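Local atomic coordinates of serine protease inhibitor (Schistosoma haematobium, PDB entry 3STO), a protein that probably inhibits serine-type endopeptidases, as a schistosome member of the serpin family with the serpin fold. Residues S28-D33 with V307-S312; F48-L53 with N338-T343. All blocks are in the same frame, centred on the assembly; numbering follows the deposited sequence.

Contact 1 (S28-D33 with V307-S312); sequences STVTAD and VPTLKS
T29 and V30 of helix 18-30 meet T309 and S312 of the short helix 307-312, touching through methyl groups and one bridging water. The backbones are nearest at V30 and T309, whose CA atoms lie 5.8 Å apart.

The apolar part is built round T309. Its CG2 methyl meets the CG2 methyl of T29 at 3.8 Å, the two threonine side chains running past each other in opposite senses. In both residues CG2 lies anti to the backbone N (chi1 -64° in T29, -57° in T309), which leaves each hydroxyl beside its own backbone N and turns the methyls to the partner helix. V30 comes at T309 on a slant: its CG2 stands 3.7 Å from T309 OG1, so this hydroxyl faces a hydrocarbon branch here and makes no hydrogen bond across the contact. S312 adds a further polar atom against a methyl, its OG lying 3.6 Å from T29 CG2.

The polar part is carried by water. T29 OG1 and S312 OG, at 4.1 Å too far apart to bond directly, share one molecule that lies 3.0 Å from T29 OG1 and 2.8 Å from S312 OG. The water thus links the two helices on the side where the exposed S312 lies, while T29 OG1 also has a weak hydrogen bond to A25 O.

Exposure falls from S312 to the buried pair V30 and T309. The contact joins the N-terminal helix of the serpin fold to the short helix between strands 287-305 and 339-348. V30 also packs on F39 of strand 39-41; T29 also touches I313, just past helix 307-312; and L310, directed away from helix 18-30, packs on I46 and L50 of helix 43-55 and on F340 of strand 339-348.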
loop_
_atom_site.group_PDB
_atom_site.type_symbol
_atom_site.label_atom_id
_atom_site.label_comp_id
_atom_site.label_asym_id
_atom_site.label_seq_id
_atom_site.Cartn_x
_atom_site.Cartn_y
_atom_site.Cartn_z
ATOM N N SER A 28 -0.849 -2.236 -12.737
ATOM C CA SER A 28 -1.487 -2.871 -13.896
ATOM C C SER A 28 -1.441 -4.372 -13.881
ATOM O O SER A 28 -2.211 -5.003 -14.574
ATOM C CB SER A 28 -0.929 -2.411 -15.233
ATOM O OG SER A 28 0.436 -2.136 -15.130
ATOM N N THR A 29 -0.573 -4.959 -13.083
ATOM C CA THR A 29 -0.475 -6.401 -13.100
ATOM C C THR A 29 -1.263 -6.982 -11.957
ATOM O O THR A 29 -2.075 -7.875 -12.139
ATOM C CB THR A 29 0.990 -6.897 -13.026
ATOM O OG1 THR A 29 1.687 -6.469 -14.207
ATOM C CG2 THR A 29 1.015 -8.437 -12.926
ATOM N N VAL A 30 -1.023 -6.455 -10.777
ATOM C CA VAL A 30 -1.576 -7.029 -9.574
ATOM C C VAL A 30 -3.101 -6.866 -9.521
ATOM O O VAL A 30 -3.775 -7.667 -8.902
ATOM C CB VAL A 30 -0.936 -6.408 -8.330
ATOM C CG1 VAL A 30 -1.460 -4.982 -8.086
ATOM C CG2 VAL A 30 -1.181 -7.299 -7.122
ATOM N N THR A 31 -3.666 -5.856 -10.177
ATOM C CA THR A 31 -5.112 -5.664 -10.003
ATOM C C THR A 31 -5.912 -6.542 -10.944
ATOM O O THR A 31 -7.096 -6.775 -10.700
ATOM C CB THR A 31 -5.591 -4.183 -10.112
ATOM O OG1 THR A 31 -5.442 -3.714 -11.453
ATOM C CG2 THR A 31 -4.835 -3.267 -9.143
ATOM N N ALA A 32 -5.249 -7.046 -11.987
ATOM C CA ALA A 32 -5.896 -7.834 -13.055
ATOM C C ALA A 32 -6.807 -8.989 -12.555
ATOM O O ALA A 32 -7.901 -9.184 -13.074
ATOM C CB ALA A 32 -4.842 -8.358 -14.057
ATOM N N ASP A 33 -6.361 -9.712 -11.526
ATOM C CA ASP A 33 -7.048 -10.912 -11.057
ATOM C C ASP A 33 -8.030 -10.703 -9.890
ATOM O O ASP A 33 -8.499 -11.657 -9.300
ATOM C CB ASP A 33 -5.992 -11.986 -10.706
ATOM C CG ASP A 33 -5.211 -12.475 -11.943
ATOM O OD1 ASP A 33 -5.755 -12.458 -13.077
ATOM O OD2 ASP A 33 -4.049 -12.899 -11.798
ATOM N N VAL A 307 4.917 -12.598 -5.022
ATOM C CA VAL A 307 5.939 -13.266 -5.840
ATOM C C VAL A 307 5.566 -13.359 -7.338
ATOM O O VAL A 307 6.359 -12.964 -8.177
ATOM C CB VAL A 307 6.369 -14.630 -5.247
ATOM C CG1 VAL A 307 7.222 -15.387 -6.252
ATOM C CG2 VAL A 307 7.106 -14.426 -3.934
ATOM N N PRO A 308 4.328 -13.833 -7.671
ATOM C CA PRO A 308 3.914 -13.937 -9.084
ATOM C C PRO A 308 3.892 -12.593 -9.824
ATOM O O PRO A 308 4.409 -12.495 -10.944
ATOM C CB PRO A 308 2.505 -14.532 -8.996
ATOM C CG PRO A 308 2.482 -15.262 -7.664
ATOM C CD PRO A 308 3.321 -14.420 -6.759
ATOM N N THR A 309 3.316 -11.569 -9.205
ATOM C CA THR A 309 3.306 -10.233 -9.802
ATOM C C THR A 309 4.707 -9.706 -10.032
ATOM O O THR A 309 4.987 -9.155 -11.093
ATOM C CB THR A 309 2.583 -9.197 -8.893
ATOM O OG1 THR A 309 1.249 -9.632 -8.624
ATOM C CG2 THR A 309 2.550 -7.829 -9.556
ATOM N N LEU A 310 5.564 -9.852 -9.015
ATOM C CA LEU A 310 6.984 -9.459 -9.118
ATOM C C LEU A 310 7.764 -10.232 -10.194
ATOM O O LEU A 310 8.574 -9.654 -10.908
ATOM C CB LEU A 310 7.704 -9.560 -7.760
ATOM C CG LEU A 310 7.251 -8.542 -6.705
ATOM C CD1 LEU A 310 7.852 -8.855 -5.366
ATOM C CD2 LEU A 310 7.609 -7.132 -7.129
ATOM N N LYS A 311 7.496 -11.526 -10.322
ATOM C CA LYS A 311 8.065 -12.288 -11.423
ATOM C C LYS A 311 7.621 -11.684 -12.721
ATOM O O LYS A 311 8.437 -11.373 -13.617
ATOM C CB LYS A 311 7.629 -13.750 -11.365
ATOM C CG LYS A 311 8.467 -14.603 -10.442
ATOM C CD LYS A 311 7.809 -15.928 -10.156
ATOM C CE LYS A 311 8.768 -16.820 -9.444
ATOM N NZ LYS A 311 8.084 -18.029 -8.889
ATOM N N SER A 312 6.312 -11.523 -12.827
ATOM C CA SER A 312 5.705 -10.916 -14.007
ATOM C C SER A 312 6.276 -9.545 -14.413
ATOM O O SER A 312 6.309 -9.226 -15.593
ATOM C CB SER A 312 4.203 -10.796 -13.810
ATOM O OG SER A 312 3.665 -10.004 -14.843
HETATM O O HOH W 1 3.198 -7.759 -16.424
#

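Contact 2 (F48-L53 with N338-T343); sequences FTLGIL and NEFIQT
T49 and F340 mark the closest backbone approach between one and a half turns of helix 43-55 and strand 339-348, yet their CA atoms remain 8.9 Å apart. At that separation helix and strand meet through side chains, with the F340 ring spanning most of the gap. F340 holds CG anti to its backbone N (chi1 -174°), an orientation that sends the ring out from the strand towards the helix, where its far end is received by two successive residues.

T49 approaches from the opposite direction. T49 CG2 lies 3.4 Å from F340 CZ, oblique to the ring. L50 contributes a different geometry: its side chain runs nearly at right angles to that of F340, and L50 CD1 reaches the ring edge close to its plane, 3.6 Å from F340 CE2.

This is the serpin arrangement in which helices pack on the large central beta-sheet, strand 339-348 lying here between strands 186-197 and 287-305. All three touching residues are buried. The T49 hydroxyl hydrogen-bonds to T119 OG1 and to G45 O within its own helix. L188 of strand 186-197 also packs on F340, and V307 and L310 of helix 307-312 add further apolar cover.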
loop_
_atom_site.group_PDB
_atom_site.type_symbol
_atom_site.label_atom_id
_atom_site.label_comp_id
_atom_site.label_asym_id
_atom_site.label_seq_id
_atom_site.Cartn_x
_atom_site.Cartn_y
_atom_site.Cartn_z
ATOM N N PHE A 48 10.108 -0.328 -1.055
ATOM C CA PHE A 48 11.067 -0.322 0.050
ATOM C C PHE A 48 11.592 -1.724 0.380
ATOM O O PHE A 48 12.753 -1.889 0.689
ATOM C CB PHE A 48 10.446 0.267 1.329
ATOM C CG PHE A 48 10.064 1.720 1.217
ATOM C CD1 PHE A 48 10.274 2.428 0.039
ATOM C CD2 PHE A 48 9.504 2.389 2.299
ATOM C CE1 PHE A 48 9.922 3.769 -0.055
ATOM C CE2 PHE A 48 9.160 3.733 2.216
ATOM C CZ PHE A 48 9.363 4.419 1.044
ATOM N N THR A 49 10.723 -2.730 0.345
ATOM C CA THR A 49 11.108 -4.089 0.697
ATOM C C THR A 49 12.038 -4.695 -0.353
ATOM O O THR A 49 13.116 -5.190 -0.036
ATOM C CB THR A 49 9.896 -4.970 0.794
ATOM O OG1 THR A 49 9.063 -4.498 1.861
ATOM C CG2 THR A 49 10.326 -6.415 1.035
ATOM N N LEU A 50 11.603 -4.643 -1.606
ATOM C CA LEU A 50 12.463 -4.942 -2.748
ATOM C C LEU A 50 13.744 -4.112 -2.745
ATOM O O LEU A 50 14.853 -4.627 -2.907
ATOM C CB LEU A 50 11.716 -4.625 -4.028
ATOM C CG LEU A 50 12.072 -5.555 -5.154
ATOM C CD1 LEU A 50 11.999 -6.964 -4.596
ATOM C CD2 LEU A 50 11.076 -5.327 -6.252
ATOM N N GLY A 51 13.583 -2.811 -2.590
ATOM C CA GLY A 51 14.709 -1.918 -2.633
ATOM C C GLY A 51 15.737 -2.220 -1.569
ATOM O O GLY A 51 16.933 -2.058 -1.787
ATOM N N ILE A 52 15.295 -2.650 -0.403
ATOM C CA ILE A 52 16.251 -2.854 0.669
ATOM C C ILE A 52 17.336 -3.908 0.285
ATOM O O ILE A 52 18.522 -3.721 0.572
ATOM C CB ILE A 52 15.540 -3.161 1.978
ATOM C CG1 ILE A 52 16.371 -2.689 3.156
ATOM C CG2 ILE A 52 15.181 -4.640 2.086
ATOM C CD1 ILE A 52 15.567 -2.634 4.420
ATOM N N LEU A 53 16.932 -4.973 -0.409
ATOM C CA LEU A 53 17.848 -6.042 -0.823
ATOM C C LEU A 53 18.936 -5.545 -1.771
ATOM O O LEU A 53 20.086 -5.932 -1.667
ATOM C CB LEU A 53 17.077 -7.203 -1.443
ATOM C CG LEU A 53 16.079 -7.849 -0.470
ATOM C CD1 LEU A 53 15.323 -8.968 -1.137
ATOM C CD2 LEU A 53 16.804 -8.367 0.760
ATOM N N ASN A 338 11.507 -17.317 -0.529
ATOM C CA ASN A 338 10.388 -18.237 -0.736
ATOM C C ASN A 338 9.076 -17.465 -0.883
ATOM O O ASN A 338 8.294 -17.726 -1.799
ATOM C CB ASN A 338 10.255 -19.210 0.435
ATOM C CG ASN A 338 11.412 -20.153 0.543
ATOM O OD1 ASN A 338 12.437 -19.836 1.167
ATOM N ND2 ASN A 338 11.264 -21.331 -0.066
ATOM N N GLU A 339 8.833 -16.523 0.028
ATOM C CA GLU A 339 7.582 -15.755 0.029
ATOM C C GLU A 339 7.825 -14.256 0.237
ATOM O O GLU A 339 8.724 -13.841 0.970
ATOM C CB GLU A 339 6.624 -16.262 1.104
ATOM C CG GLU A 339 6.527 -17.769 1.200
ATOM C CD GLU A 339 5.624 -18.233 2.344
ATOM O OE1 GLU A 339 4.553 -17.616 2.560
ATOM O OE2 GLU A 339 5.988 -19.217 3.033
ATOM N N PHE A 340 7.014 -13.456 -0.430
ATOM C CA PHE A 340 7.122 -12.028 -0.368
ATOM C C PHE A 340 5.662 -11.590 -0.189
ATOM O O PHE A 340 4.834 -11.668 -1.093
ATOM C CB PHE A 340 7.773 -11.515 -1.651
ATOM C CG PHE A 340 8.069 -10.032 -1.662
ATOM C CD1 PHE A 340 7.282 -9.140 -0.987
ATOM C CD2 PHE A 340 9.145 -9.535 -2.371
ATOM C CE1 PHE A 340 7.542 -7.778 -1.023
ATOM C CE2 PHE A 340 9.410 -8.169 -2.405
ATOM C CZ PHE A 340 8.593 -7.293 -1.727
ATOM N N ILE A 341 5.355 -11.169 1.027
ATOM C CA ILE A 341 3.988 -11.018 1.461
ATOM C C ILE A 341 3.772 -9.617 1.972
ATOM O O ILE A 341 4.558 -9.138 2.789
ATOM C CB ILE A 341 3.631 -12.043 2.591
ATOM C CG1 ILE A 341 3.661 -13.476 2.054
ATOM C CG2 ILE A 341 2.245 -11.813 3.112
ATOM C CD1 ILE A 341 3.716 -14.517 3.154
ATOM N N GLN A 342 2.709 -8.970 1.477
ATOM C CA GLN A 342 2.229 -7.707 2.044
ATOM C C GLN A 342 0.902 -7.906 2.811
ATOM O O GLN A 342 -0.046 -8.504 2.315
ATOM C CB GLN A 342 2.109 -6.596 0.983
ATOM C CG GLN A 342 1.622 -5.278 1.565
ATOM C CD GLN A 342 1.538 -4.174 0.516
ATOM O OE1 GLN A 342 0.602 -4.130 -0.286
ATOM N NE2 GLN A 342 2.516 -3.279 0.517
ATOM N N THR A 343 0.862 -7.436 4.041
ATOM C CA THR A 343 -0.328 -7.552 4.826
ATOM C C THR A 343 -0.794 -6.133 5.170
ATOM O O THR A 343 -0.007 -5.326 5.694
ATOM C CB THR A 343 -0.107 -8.430 6.062
ATOM O OG1 THR A 343 -1.302 -8.433 6.865
ATOM C CG2 THR A 343 1.036 -7.920 6.886
#

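Contacts 1 and 2 are joined through apolar side chains of helix 307-312. Their centres lie about 14 Å apart: one side of that helix meets 28-33, while L310 and V307 turn to the other pair. L310 CD1 comes 3.3 Å from F340 CD2, and L310 CD2 lies 4.0 Å from L50 CD2, so L310 touches both segments of contact 2. V307 CG2 packs 3.6 Å from F340 N. Along the chain the segments alternate, the two N-terminal helices each pairing with one of two neighbouring C-terminal elements. In serpins the reactive-centre loop follows the strand equivalent to 339-348; here part of that region is probably disordered, and neither contact includes it.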